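Local coordinates for proximal thread matrix protein 1 (Mytilus galloprovincialis, PDB 4CN9) that probably binds collagen as a matrix protein of the mussel byssus and holds zinc ions, one of them in a MIDAS motif, at residues Asp51-Ile56 with Phe88-Val93; Phe80-Val85 with Asp124-Ile129; Phe259-Ser264 with Val299-Asp304. All blocks are in the same frame, centred on the assembly; numbering follows the deposited sequence.

Contact 1 comes first along the chain. It closes a loop of 31 residues, mostly helix, and ties the start of strand 54-61 to the turn that follows helix 73-85. Contact 2 opens inside that loop and ends beyond it, so the two cross. It closes a loop of 38 residues that holds strands 100-106 and 110-112, and joins helices 73-85 and 122-130. The two contacts touch where Val91 CG1 packs on Ile125 CD1 at 3.5 Å. Both belong to the first von Willebrand factor type A domain. Contact 3 follows in series in the second such domain. It closes the beta-alpha-beta unit of strand 253-260, helix 272-285 and strand 295-302. It touches neither of the others.

Contact 1 (Asp51-Ile56 with Phe88-Val93); sequences DVQADI and FTTVGV. With ZN (zinc ion), chain D.
Phe88 packs on Ile56 at the start of the turn-rich loop 88-93. The CD1 methyl of Ile56 stands over the centre of one ring face, 3.5 Å from the centroid of the Phe88 ring and 2° off its normal. This is a CH-pi contact. Ile56 CG1 lies beside the backbone N (chi1 -57°), which carries CD1 over the ring. Ile238 and Ala241 of helix 234-241 also touch Phe88.

Thr89 comes next, within a type I beta turn from Phe88 to Val91. Its OG1 donates to Asp51 OD1 over 3.0 Å and comes from above the carboxylate plane, 37° out of it. The same Asp51 OD1 binds the zinc ion at 2.2 Å, and Asp51 OD2 binds it at 2.1 Å. Glu49, His446 and two waters complete the metal site.

Thr90 lays its CG2 against Asp51 O at 3.4 Å. A water bridges the backbones here: it donates to Val52 O over 2.8 Å and accepts from Thr90 N over 3.3 Å. Thr90 OG1 is hydrogen-bonded to Ser99. A type II turn then runs from Thr90 to Val93, with Gly92 at positive phi.

The carboxylate of Asp51 thus chelates the zinc through both oxygens and is also held by Thr89, a second-shell residue. The bond to OG1 probably helps to fix its rotation, and the zinc probably polarises it and offsets part of its negative charge.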
ATOM      1  N   ASP A  51      -6.876 -19.430  -0.114  1.00 25.29           N
ATOM      2  CA  ASP A  51      -8.191 -20.009   0.168  1.00 27.46           C
ATOM      3  C   ASP A  51      -9.244 -18.908   0.387  1.00 28.17           C
ATOM      4  O   ASP A  51     -10.415 -19.190   0.638  1.00 28.31           O
ATOM      5  CB  ASP A  51      -8.133 -20.926   1.407  1.00 32.64           C
ATOM      6  CG  ASP A  51      -7.127 -22.072   1.265  1.00 31.72           C
ATOM      7  OD1 ASP A  51      -6.731 -22.442   0.140  1.00 31.11           O
ATOM      8  OD2 ASP A  51      -6.707 -22.615   2.302  1.00 37.75           O
ATOM      9  N   VAL A  52      -8.817 -17.656   0.273  1.00 28.69           N
ATOM     10  CA  VAL A  52      -9.678 -16.509   0.548  1.00 31.93           C
ATOM     11  C   VAL A  52     -10.779 -16.379  -0.492  1.00 28.13           C
ATOM     12  O   VAL A  52     -10.536 -16.602  -1.671  1.00 27.70           O
ATOM     13  CB  VAL A  52      -8.849 -15.205   0.589  1.00 32.08           C
ATOM     14  CG1 VAL A  52      -9.745 -13.987   0.825  1.00 34.52           C
ATOM     15  CG2 VAL A  52      -7.791 -15.291   1.690  1.00 39.25           C
ATOM     16  N   GLN A  53     -11.986 -16.026  -0.057  1.00 28.50           N
ATOM     17  CA  GLN A  53     -13.098 -15.801  -0.982  1.00 27.38           C
ATOM     18  C   GLN A  53     -13.004 -14.409  -1.583  1.00 27.13           C
ATOM     19  O   GLN A  53     -13.000 -13.411  -0.867  1.00 25.24           O
ATOM     20  CB  GLN A  53     -14.443 -15.979  -0.281  1.00 31.81           C
ATOM     21  CG  GLN A  53     -14.747 -17.429   0.050  1.00 38.78           C
ATOM     22  CD  GLN A  53     -16.024 -17.594   0.843  1.00 54.49           C
ATOM     23  OE1 GLN A  53     -16.920 -16.746   0.791  1.00 54.05           O
ATOM     24  NE2 GLN A  53     -16.117 -18.693   1.588  1.00 54.28           N
ATOM     25  N   ALA A  54     -12.936 -14.342  -2.905  1.00 28.13           N
ATOM     26  CA  ALA A  54     -12.582 -13.099  -3.577  1.00 24.62           C
ATOM     27  C   ALA A  54     -13.266 -12.969  -4.932  1.00 24.48           C
ATOM     28  O   ALA A  54     -13.601 -13.972  -5.576  1.00 20.74           O
ATOM     29  CB  ALA A  54     -11.063 -13.027  -3.765  1.00 22.52           C
ATOM     30  N   ASP A  55     -13.471 -11.716  -5.338  1.00 21.92           N
ATOM     31  CA  ASP A  55     -13.785 -11.371  -6.719  1.00 21.41           C
ATOM     32  C   ASP A  55     -12.506 -10.740  -7.298  1.00 19.92           C
ATOM     33  O   ASP A  55     -12.029  -9.706  -6.814  1.00 17.82           O
ATOM     34  CB  ASP A  55     -14.989 -10.413  -6.790  1.00 20.83           C
ATOM     35  CG  ASP A  55     -16.328 -11.099  -6.465  1.00 27.58           C
ATOM     36  OD1 ASP A  55     -16.493 -12.302  -6.762  1.00 23.68           O
ATOM     37  OD2 ASP A  55     -17.232 -10.413  -5.921  1.00 30.00           O
ATOM     38  N   ILE A  56     -11.911 -11.409  -8.281  1.00 17.93           N
ATOM     39  CA  ILE A  56     -10.633 -10.998  -8.837  1.00 16.90           C
ATOM     40  C   ILE A  56     -10.805 -10.504 -10.279  1.00 17.97           C
ATOM     41  O   ILE A  56     -11.369 -11.193 -11.117  1.00 16.47           O
ATOM     42  CB  ILE A  56      -9.621 -12.157  -8.815  1.00 19.38           C
ATOM     43  CG1 ILE A  56      -9.447 -12.691  -7.381  1.00 24.71           C
ATOM     44  CG2 ILE A  56      -8.293 -11.704  -9.359  1.00 20.39           C
ATOM     45  CD1 ILE A  56      -9.243 -14.193  -7.313  1.00 28.63           C
ATOM     46  N   PHE A  88      -6.330 -20.050  -6.796  1.00 23.89           N
ATOM     47  CA  PHE A  88      -7.415 -19.708  -5.878  1.00 26.35           C
ATOM     48  C   PHE A  88      -8.346 -20.887  -5.712  1.00 28.31           C
ATOM     49  O   PHE A  88      -9.132 -21.197  -6.597  1.00 27.24           O
ATOM     50  CB  PHE A  88      -8.165 -18.460  -6.362  1.00 26.18           C
ATOM     51  CG  PHE A  88      -7.355 -17.204  -6.227  1.00 26.33           C
ATOM     52  CD1 PHE A  88      -7.340 -16.505  -5.034  1.00 27.19           C
ATOM     53  CD2 PHE A  88      -6.584 -16.750  -7.277  1.00 31.57           C
ATOM     54  CE1 PHE A  88      -6.588 -15.369  -4.899  1.00 27.52           C
ATOM     55  CE2 PHE A  88      -5.832 -15.608  -7.149  1.00 32.84           C
ATOM     56  CZ  PHE A  88      -5.824 -14.926  -5.947  1.00 30.30           C
ATOM     57  N   THR A  89      -8.243 -21.534  -4.560  1.00 26.08           N
ATOM     58  CA  THR A  89      -8.901 -22.816  -4.334  1.00 34.54           C
ATOM     59  C   THR A  89     -10.427 -22.731  -4.402  1.00 34.88           C
ATOM     60  O   THR A  89     -11.067 -23.684  -4.828  1.00 38.13           O
ATOM     61  CB  THR A  89      -8.468 -23.427  -2.983  1.00 34.48           C
ATOM     62  OG1 THR A  89      -8.911 -22.595  -1.908  1.00 39.46           O
ATOM     63  CG2 THR A  89      -6.958 -23.563  -2.925  1.00 34.47           C
ATOM     64  N   THR A  90     -11.005 -21.590  -4.021  1.00 31.13           N
ATOM     65  CA  THR A  90     -12.472 -21.448  -3.989  1.00 32.21           C
ATOM     66  C   THR A  90     -13.103 -20.996  -5.320  1.00 32.55           C
ATOM     67  O   THR A  90     -14.328 -20.837  -5.421  1.00 28.51           O
ATOM     68  CB  THR A  90     -12.935 -20.493  -2.853  1.00 34.50           C
ATOM     69  OG1 THR A  90     -12.475 -19.162  -3.105  1.00 32.65           O
ATOM     70  CG2 THR A  90     -12.396 -20.960  -1.500  1.00 36.10           C
ATOM     71  N   VAL A  91     -12.282 -20.789  -6.340  1.00 31.87           N
ATOM     72  CA  VAL A  91     -12.803 -20.534  -7.687  1.00 32.86           C
ATOM     73  C   VAL A  91     -13.416 -21.831  -8.207  1.00 38.11           C
ATOM     74  O   VAL A  91     -12.753 -22.866  -8.222  1.00 39.84           O
ATOM     75  CB  VAL A  91     -11.686 -20.060  -8.658  1.00 35.68           C
ATOM     76  CG1 VAL A  91     -12.233 -19.855 -10.074  1.00 34.82           C
ATOM     77  CG2 VAL A  91     -11.061 -18.785  -8.162  1.00 30.79           C
ATOM     78  N   GLY A  92     -14.684 -21.783  -8.611  1.00 45.18           N
ATOM     79  CA  GLY A  92     -15.389 -22.971  -9.065  1.00 38.88           C
ATOM     80  C   GLY A  92     -16.138 -23.664  -7.941  1.00 50.03           C
ATOM     81  O   GLY A  92     -16.775 -24.702  -8.134  1.00 52.09           O
ATOM     82  N   VAL A  93     -16.051 -23.103  -6.745  1.00 49.53           N
ATOM     83  CA  VAL A  93     -16.807 -23.637  -5.632  1.00 54.61           C
ATOM     84  C   VAL A  93     -18.246 -23.171  -5.703  1.00 66.30           C
ATOM     85  O   VAL A  93     -18.524 -21.974  -5.841  1.00 61.53           O
ATOM     86  CB  VAL A  93     -16.233 -23.213  -4.270  1.00 55.55           C
ATOM     87  CG1 VAL A  93     -17.348 -23.132  -3.217  1.00 62.25           C
ATOM     88  CG2 VAL A  93     -15.148 -24.180  -3.837  1.00 49.35           C
TER
HETATM   89 ZN    ZN D1449      -5.413 -23.801   1.183  0.50 33.43          ZN
HETATM   90  O   HOH W   1      -9.494 -18.858  -3.002  1.00 28.85           O
HETATM   91  O   HOH W   2      -5.715 -25.282   2.632  0.70 36.21           O
HETATM   92  O   HOH W   3      -6.908 -25.231   0.951  0.70 38.83           O

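Contact 2 (Phe80-Val85 with Asp124-Ile129); sequences FVKELV and DIKKGI
Val81, Lys82 and Val85 meet Ile125, Lys126 and Ile129 where two helices of the von Willebrand factor type A fold pack side by side. This fold is an open sheet with helices on both faces. The short segments run antiparallel at 165°, with their axes 9.6 Å apart at closest approach.

The contact has a buried half and an outer half. In the buried half Ile129 is central. Its CG1 branch turns beside the backbone N (chi1 -70°), and chi2 is close to extended. The chain therefore reaches toward helix 73-85 and brings CD1 against both Val81 and Val85. CD1 of Ile129 stands 3.8 Å from Val85 CG2, and these two side chains pass each other in opposite directions. Val85 has CG1 trans to its own N (chi1 169°), which turns CG2 to the isoleucines. Val85 CG2 also meets Ile125 CG2 at 3.7 Å, where the two side chains cross at an angle. Beneath them Val81, Val85 and Ile125 all rest on Phe101 of strand 100-106.

In the outer half the two lysines cross by their aliphatic parts. Lys82 CG lies 4.0 Å from Lys126 CG. Lys82 is extended beyond CG and carries NZ to Gln130, where it is hydrogen-bonded. Lys126 bends at its third torsion and sends NZ to a salt bridge with Asp86. Each lysine thus ties its amino group to a residue next to the opposite segment. On the way Lys82 CE passes 3.5 Å from Lys126 O.

The tightest meeting is deeper in the interface. Val81 CG1 touches Ile129 CD1 at 3.5 Å, closer than usual for two methyl carbons.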
ATOM      1  N   PHE A  80       0.115 -16.947 -17.681  1.00 23.93           N
ATOM      2  CA  PHE A  80       0.295 -16.409 -16.347  1.00 23.12           C
ATOM      3  C   PHE A  80      -1.061 -16.242 -15.657  1.00 23.94           C
ATOM      4  O   PHE A  80      -1.208 -16.581 -14.487  1.00 23.09           O
ATOM      5  CB  PHE A  80       1.057 -15.080 -16.407  1.00 23.55           C
ATOM      6  CG  PHE A  80       1.252 -14.438 -15.070  1.00 25.80           C
ATOM      7  CD1 PHE A  80       2.206 -14.918 -14.192  1.00 26.09           C
ATOM      8  CD2 PHE A  80       0.469 -13.364 -14.679  1.00 25.24           C
ATOM      9  CE1 PHE A  80       2.393 -14.331 -12.964  1.00 27.33           C
ATOM     10  CE2 PHE A  80       0.644 -12.780 -13.444  1.00 25.10           C
ATOM     11  CZ  PHE A  80       1.611 -13.263 -12.585  1.00 26.24           C
ATOM     12  N   VAL A  81      -2.056 -15.741 -16.387  1.00 22.30           N
ATOM     13  CA  VAL A  81      -3.366 -15.484 -15.793  1.00 24.01           C
ATOM     14  C   VAL A  81      -4.071 -16.802 -15.479  1.00 24.48           C
ATOM     15  O   VAL A  81      -4.746 -16.930 -14.467  1.00 21.50           O
ATOM     16  CB  VAL A  81      -4.239 -14.596 -16.712  1.00 21.80           C
ATOM     17  CG1 VAL A  81      -5.626 -14.397 -16.120  1.00 22.54           C
ATOM     18  CG2 VAL A  81      -3.553 -13.250 -16.933  1.00 24.59           C
ATOM     19  N   LYS A  82      -3.889 -17.792 -16.347  1.00 24.82           N
ATOM     20  CA  LYS A  82      -4.383 -19.135 -16.079  1.00 23.77           C
ATOM     21  C   LYS A  82      -3.813 -19.696 -14.785  1.00 22.70           C
ATOM     22  O   LYS A  82      -4.516 -20.344 -14.017  1.00 22.18           O
ATOM     23  CB  LYS A  82      -4.027 -20.068 -17.230  1.00 23.09           C
ATOM     24  CG  LYS A  82      -4.806 -19.817 -18.474  1.00 28.90           C
ATOM     25  CD  LYS A  82      -4.436 -20.828 -19.557  1.00 31.62           C
ATOM     26  CE  LYS A  82      -5.089 -20.456 -20.868  1.00 30.26           C
ATOM     27  NZ  LYS A  82      -4.568 -21.256 -22.002  1.00 33.33           N
ATOM     28  N   GLU A  83      -2.529 -19.454 -14.550  1.00 22.11           N
ATOM     29  CA  GLU A  83      -1.885 -19.931 -13.342  1.00 24.24           C
ATOM     30  C   GLU A  83      -2.457 -19.251 -12.091  1.00 24.74           C
ATOM     31  O   GLU A  83      -2.609 -19.882 -11.046  1.00 24.47           O
ATOM     32  CB  GLU A  83      -0.372 -19.726 -13.452  1.00 27.61           C
ATOM     33  CG  GLU A  83       0.242 -20.657 -14.501  1.00 28.87           C
ATOM     34  CD  GLU A  83       1.622 -20.232 -14.940  1.00 32.30           C
ATOM     35  OE1 GLU A  83       2.227 -19.377 -14.271  1.00 34.65           O
ATOM     36  OE2 GLU A  83       2.103 -20.755 -15.963  1.00 34.30           O
ATOM     37  N   LEU A  84      -2.793 -17.968 -12.212  1.00 22.88           N
ATOM     38  CA  LEU A  84      -3.488 -17.249 -11.139  1.00 25.38           C
ATOM     39  C   LEU A  84      -4.810 -17.913 -10.799  1.00 21.65           C
ATOM     40  O   LEU A  84      -5.109 -18.155  -9.633  1.00 23.36           O
ATOM     41  CB  LEU A  84      -3.765 -15.802 -11.559  1.00 25.13           C
ATOM     42  CG  LEU A  84      -2.519 -14.949 -11.792  1.00 28.05           C
ATOM     43  CD1 LEU A  84      -2.884 -13.588 -12.367  1.00 29.18           C
ATOM     44  CD2 LEU A  84      -1.746 -14.801 -10.484  1.00 24.76           C
ATOM     45  N   VAL A  85      -5.614 -18.173 -11.820  1.00 23.01           N
ATOM     46  CA  VAL A  85      -6.897 -18.831 -11.630  1.00 21.01           C
ATOM     47  C   VAL A  85      -6.738 -20.122 -10.827  1.00 22.56           C
ATOM     48  O   VAL A  85      -7.497 -20.391  -9.895  1.00 24.22           O
ATOM     49  CB  VAL A  85      -7.552 -19.151 -12.969  1.00 23.35           C
ATOM     50  CG1 VAL A  85      -8.760 -20.070 -12.770  1.00 30.73           C
ATOM     51  CG2 VAL A  85      -7.957 -17.861 -13.681  1.00 24.64           C
ATOM     52  N   ASP A 124     -13.520 -23.522 -17.444  1.00 24.99           N
ATOM     53  CA  ASP A 124     -14.246 -22.553 -18.256  1.00 28.23           C
ATOM     54  C   ASP A 124     -13.600 -21.161 -18.239  1.00 26.91           C
ATOM     55  O   ASP A 124     -13.524 -20.496 -19.277  1.00 26.97           O
ATOM     56  CB  ASP A 124     -15.694 -22.466 -17.786  1.00 29.02           C
ATOM     57  CG  ASP A 124     -16.525 -23.656 -18.243  1.00 33.17           C
ATOM     58  OD1 ASP A 124     -16.060 -24.402 -19.122  1.00 34.61           O
ATOM     59  OD2 ASP A 124     -17.644 -23.837 -17.729  1.00 34.98           O
ATOM     60  N   ILE A 125     -13.140 -20.725 -17.067  1.00 26.96           N
ATOM     61  CA  ILE A 125     -12.447 -19.440 -16.958  1.00 24.66           C
ATOM     62  C   ILE A 125     -11.165 -19.468 -17.788  1.00 22.31           C
ATOM     63  O   ILE A 125     -10.871 -18.526 -18.526  1.00 22.86           O
ATOM     64  CB  ILE A 125     -12.134 -19.084 -15.493  1.00 26.78           C
ATOM     65  CG1 ILE A 125     -13.437 -18.805 -14.725  1.00 26.39           C
ATOM     66  CG2 ILE A 125     -11.196 -17.878 -15.418  1.00 23.36           C
ATOM     67  CD1 ILE A 125     -13.269 -18.872 -13.220  1.00 26.10           C
ATOM     68  N   LYS A 126     -10.411 -20.561 -17.693  1.00 23.61           N
ATOM     69  CA  LYS A 126      -9.155 -20.670 -18.431  1.00 25.40           C
ATOM     70  C   LYS A 126      -9.371 -20.651 -19.950  1.00 28.59           C
ATOM     71  O   LYS A 126      -8.590 -20.048 -20.689  1.00 23.49           O
ATOM     72  CB  LYS A 126      -8.350 -21.890 -17.953  1.00 28.73           C
ATOM     73  CG  LYS A 126      -7.801 -21.697 -16.527  1.00 25.22           C
ATOM     74  CD  LYS A 126      -6.788 -22.754 -16.109  1.00 29.30           C
ATOM     75  CE  LYS A 126      -7.421 -24.136 -15.953  1.00 28.86           C
ATOM     76  NZ  LYS A 126      -6.349 -25.151 -15.744  1.00 31.02           N
ATOM     77  N   LYS A 127     -10.448 -21.287 -20.402  1.00 27.96           N
ATOM     78  CA  LYS A 127     -10.847 -21.254 -21.803  1.00 28.63           C
ATOM     79  C   LYS A 127     -11.223 -19.830 -22.222  1.00 26.78           C
ATOM     80  O   LYS A 127     -10.854 -19.366 -23.303  1.00 25.96           O
ATOM     81  CB  LYS A 127     -12.034 -22.200 -22.016  1.00 29.08           C
ATOM     82  CG  LYS A 127     -12.678 -22.147 -23.389  1.00 38.94           C
ATOM     83  CD  LYS A 127     -11.858 -22.866 -24.443  1.00 47.93           C
ATOM     84  CE  LYS A 127     -12.637 -22.985 -25.759  1.00 49.13           C
ATOM     85  NZ  LYS A 127     -11.739 -23.242 -26.926  1.00 56.06           N
ATOM     86  N   GLY A 128     -11.953 -19.133 -21.357  1.00 27.46           N
ATOM     87  CA  GLY A 128     -12.243 -17.727 -21.594  1.00 26.09           C
ATOM     88  C   GLY A 128     -10.982 -16.916 -21.809  1.00 21.08           C
ATOM     89  O   GLY A 128     -10.906 -16.111 -22.727  1.00 24.48           O
ATOM     90  N   ILE A 129      -9.977 -17.128 -20.960  1.00 24.66           N
ATOM     91  CA  ILE A 129      -8.703 -16.421 -21.084  1.00 20.76           C
ATOM     92  C   ILE A 129      -8.026 -16.759 -22.419  1.00 28.14           C
ATOM     93  O   ILE A 129      -7.549 -15.870 -23.149  1.00 24.37           O
ATOM     94  CB  ILE A 129      -7.775 -16.787 -19.918  1.00 24.72           C
ATOM     95  CG1 ILE A 129      -8.310 -16.185 -18.608  1.00 20.47           C
ATOM     96  CG2 ILE A 129      -6.352 -16.320 -20.184  1.00 21.92           C
ATOM     97  CD1 ILE A 129      -7.748 -16.842 -17.375  1.00 23.33           C
TER

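Contact 3 (Phe259-Ser264 with Val299-Asp304); sequences FDASSS and VVTFAD
Phe259 and Asp260 pair in parallel with Thr301 and Phe302, as neighbouring strands of the sheet. Three backbone hydrogen bonds link them: Phe259 N to Val300 O, Phe302 N to Phe259 O, and Ala261 N to Phe302 O. The last is short and straight, 2.8 Å with 169° at the hydrogen.

Packing is close on both faces here. Thr301 CG2 lies over one face of the Phe259 ring, 3.7 Å from its centroid. Val299 CG1 is 3.4 Å from Phe259 CE2. On the other face of the sheet, Phe302 has CG between its backbone N and carbonyl carbon (chi1 56°). This folds the ring over the neighbouring strand, with Asp260 CA 3.9 Å from its centroid. With an alanine in place of Phe302, the backbone of Phe259 and Asp260 would probably lose its cover and a gap would open beside Ile338 and Thr369.

Beyond Ser262 the segments part. Ser263, Ser264 and Asp304 are partly exposed and do not meet across the contact. The loop is shaped in part by its own bonds. Ser262 N donates to Asp260 OD1 in an Asx turn, and Ser264 N to Ser262 OG in an ST turn. Asp370 also bonds to Asp260 OD2 and Ser264 OG. In sequence Asp260, Ser262 and Ser264 resemble the DxSxS of a MIDAS motif; in the first domain Ser63, Ser65 and Asp174 bind zinc.

The strand pair lies between two helices. Phe259 and Ala261 face helix 272-285, Val300 and Phe302 face helix 338-349, and strand 362-369 flanks Asp260.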
ATOM      1  N   PHE A 259       9.432  11.539  15.291  1.00 14.48           N
ATOM      2  CA  PHE A 259       9.080  12.938  15.112  1.00 16.32           C
ATOM      3  C   PHE A 259      10.156  13.996  15.352  1.00 17.54           C
ATOM      4  O   PHE A 259      11.110  13.816  16.106  1.00 14.91           O
ATOM      5  CB  PHE A 259       7.813  13.284  15.882  1.00 18.45           C
ATOM      6  CG  PHE A 259       7.946  13.282  17.364  1.00 19.90           C
ATOM      7  CD1 PHE A 259       8.310  14.443  18.048  1.00 26.08           C
ATOM      8  CD2 PHE A 259       7.607  12.155  18.106  1.00 25.54           C
ATOM      9  CE1 PHE A 259       8.396  14.455  19.437  1.00 26.91           C
ATOM     10  CE2 PHE A 259       7.686  12.160  19.495  1.00 24.98           C
ATOM     11  CZ  PHE A 259       8.079  13.311  20.164  1.00 26.53           C
ATOM     12  N   ASP A 260       9.935  15.095  14.638  1.00 17.01           N
ATOM     13  CA  ASP A 260      10.767  16.273  14.580  1.00 18.50           C
ATOM     14  C   ASP A 260      10.831  16.925  15.954  1.00 20.21           C
ATOM     15  O   ASP A 260       9.799  17.199  16.568  1.00 20.53           O
ATOM     16  CB  ASP A 260      10.110  17.204  13.555  1.00 18.14           C
ATOM     17  CG  ASP A 260      10.880  18.468  13.286  1.00 21.27           C
ATOM     18  OD1 ASP A 260      11.873  18.781  13.980  1.00 20.81           O
ATOM     19  OD2 ASP A 260      10.452  19.169  12.333  1.00 22.18           O
ATOM     20  N   ALA A 261      12.050  17.145  16.440  1.00 17.00           N
ATOM     21  CA  ALA A 261      12.260  17.830  17.718  1.00 19.43           C
ATOM     22  C   ALA A 261      13.195  19.026  17.561  1.00 22.63           C
ATOM     23  O   ALA A 261      13.797  19.486  18.530  1.00 26.76           O
ATOM     24  CB  ALA A 261      12.799  16.863  18.768  1.00 22.17           C
ATOM     25  N   SER A 262      13.291  19.517  16.329  1.00 20.56           N
ATOM     26  CA  SER A 262      14.050  20.716  15.979  1.00 21.93           C
ATOM     27  C   SER A 262      13.527  21.984  16.657  1.00 25.69           C
ATOM     28  O   SER A 262      12.344  22.101  16.972  1.00 21.67           O
ATOM     29  CB  SER A 262      13.981  20.925  14.459  1.00 25.08           C
ATOM     30  OG  SER A 262      14.363  22.246  14.108  1.00 37.35           O
ATOM     31  N   SER A 263      14.423  22.942  16.856  1.00 27.68           N
ATOM     32  CA  SER A 263      14.079  24.208  17.482  1.00 32.36           C
ATOM     33  C   SER A 263      13.155  25.003  16.577  1.00 30.26           C
ATOM     34  O   SER A 263      12.538  25.969  17.004  1.00 36.18           O
ATOM     35  CB  SER A 263      15.350  25.021  17.739  1.00 34.91           C
ATOM     36  OG  SER A 263      15.993  25.305  16.510  1.00 35.97           O
ATOM     37  N   SER A 264      13.060  24.587  15.322  1.00 30.71           N
ATOM     38  CA  SER A 264      12.236  25.281  14.351  1.00 32.74           C
ATOM     39  C   SER A 264      10.749  25.133  14.655  1.00 34.67           C
ATOM     40  O   SER A 264       9.952  25.970  14.244  1.00 35.21           O
ATOM     41  CB  SER A 264      12.503  24.740  12.945  1.00 35.39           C
ATOM     42  OG  SER A 264      11.734  23.571  12.697  1.00 38.06           O
ATOM     43  N   VAL A 299       8.967   5.925  20.855  1.00 14.68           N
ATOM     44  CA  VAL A 299       9.236   7.255  20.312  1.00 16.59           C
ATOM     45  C   VAL A 299      10.715   7.430  19.953  1.00 17.64           C
ATOM     46  O   VAL A 299      11.619   7.135  20.760  1.00 17.20           O
ATOM     47  CB  VAL A 299       8.827   8.367  21.303  1.00 14.63           C
ATOM     48  CG1 VAL A 299       9.481   9.701  20.924  1.00 19.09           C
ATOM     49  CG2 VAL A 299       7.315   8.497  21.358  1.00 19.42           C
ATOM     50  N   VAL A 300      10.935   7.913  18.728  1.00 15.02           N
ATOM     51  CA  VAL A 300      12.239   8.370  18.252  1.00 13.86           C
ATOM     52  C   VAL A 300      12.056   9.821  17.845  1.00 16.43           C
ATOM     53  O   VAL A 300      11.075  10.157  17.205  1.00 18.02           O
ATOM     54  CB  VAL A 300      12.700   7.568  17.022  1.00 15.41           C
ATOM     55  CG1 VAL A 300      13.995   8.128  16.434  1.00 16.12           C
ATOM     56  CG2 VAL A 300      12.892   6.104  17.383  1.00 15.29           C
ATOM     57  N   THR A 301      12.975  10.687  18.241  1.00 15.12           N
ATOM     58  CA  THR A 301      12.950  12.055  17.771  1.00 16.27           C
ATOM     59  C   THR A 301      14.191  12.358  16.940  1.00 18.07           C
ATOM     60  O   THR A 301      15.225  11.674  17.065  1.00 16.71           O
ATOM     61  CB  THR A 301      12.847  13.058  18.932  1.00 18.07           C
ATOM     62  OG1 THR A 301      13.938  12.868  19.828  1.00 21.78           O
ATOM     63  CG2 THR A 301      11.553  12.869  19.687  1.00 18.83           C
ATOM     64  N   PHE A 302      14.083  13.377  16.091  1.00 15.78           N
ATOM     65  CA  PHE A 302      15.209  13.798  15.264  1.00 14.42           C
ATOM     66  C   PHE A 302      15.346  15.312  15.197  1.00 16.84           C
ATOM     67  O   PHE A 302      14.362  16.039  15.214  1.00 14.40           O
ATOM     68  CB  PHE A 302      15.155  13.180  13.865  1.00 16.37           C
ATOM     69  CG  PHE A 302      13.878  13.443  13.116  1.00 17.32           C
ATOM     70  CD1 PHE A 302      13.744  14.579  12.329  1.00 17.24           C
ATOM     71  CD2 PHE A 302      12.823  12.543  13.174  1.00 14.79           C
ATOM     72  CE1 PHE A 302      12.576  14.826  11.633  1.00 17.59           C
ATOM     73  CE2 PHE A 302      11.648  12.776  12.478  1.00 14.83           C
ATOM     74  CZ  PHE A 302      11.517  13.920  11.715  1.00 17.26           C
ATOM     75  N   ALA A 303      16.595  15.766  15.201  1.00 16.37           N
ATOM     76  CA  ALA A 303      16.924  17.162  14.962  1.00 17.65           C
ATOM     77  C   ALA A 303      18.151  17.098  14.071  1.00 18.07           C
ATOM     78  O   ALA A 303      18.040  16.663  12.938  1.00 17.88           O
ATOM     79  CB  ALA A 303      17.180  17.897  16.255  1.00 19.13           C
ATOM     80  N   ASP A 304      19.329  17.475  14.549  1.00 16.34           N
ATOM     81  CA  ASP A 304      20.520  17.233  13.722  1.00 19.22           C
ATOM     82  C   ASP A 304      20.812  15.740  13.598  1.00 19.03           C
ATOM     83  O   ASP A 304      21.325  15.287  12.580  1.00 18.57           O
ATOM     84  CB  ASP A 304      21.749  17.960  14.262  1.00 24.93           C
ATOM     85  CG  ASP A 304      21.981  17.700  15.713  1.00 29.97           C
ATOM     86  OD1 ASP A 304      20.986  17.620  16.484  1.00 36.89           O
ATOM     87  OD2 ASP A 304      23.166  17.546  16.079  1.00 38.01           O
TER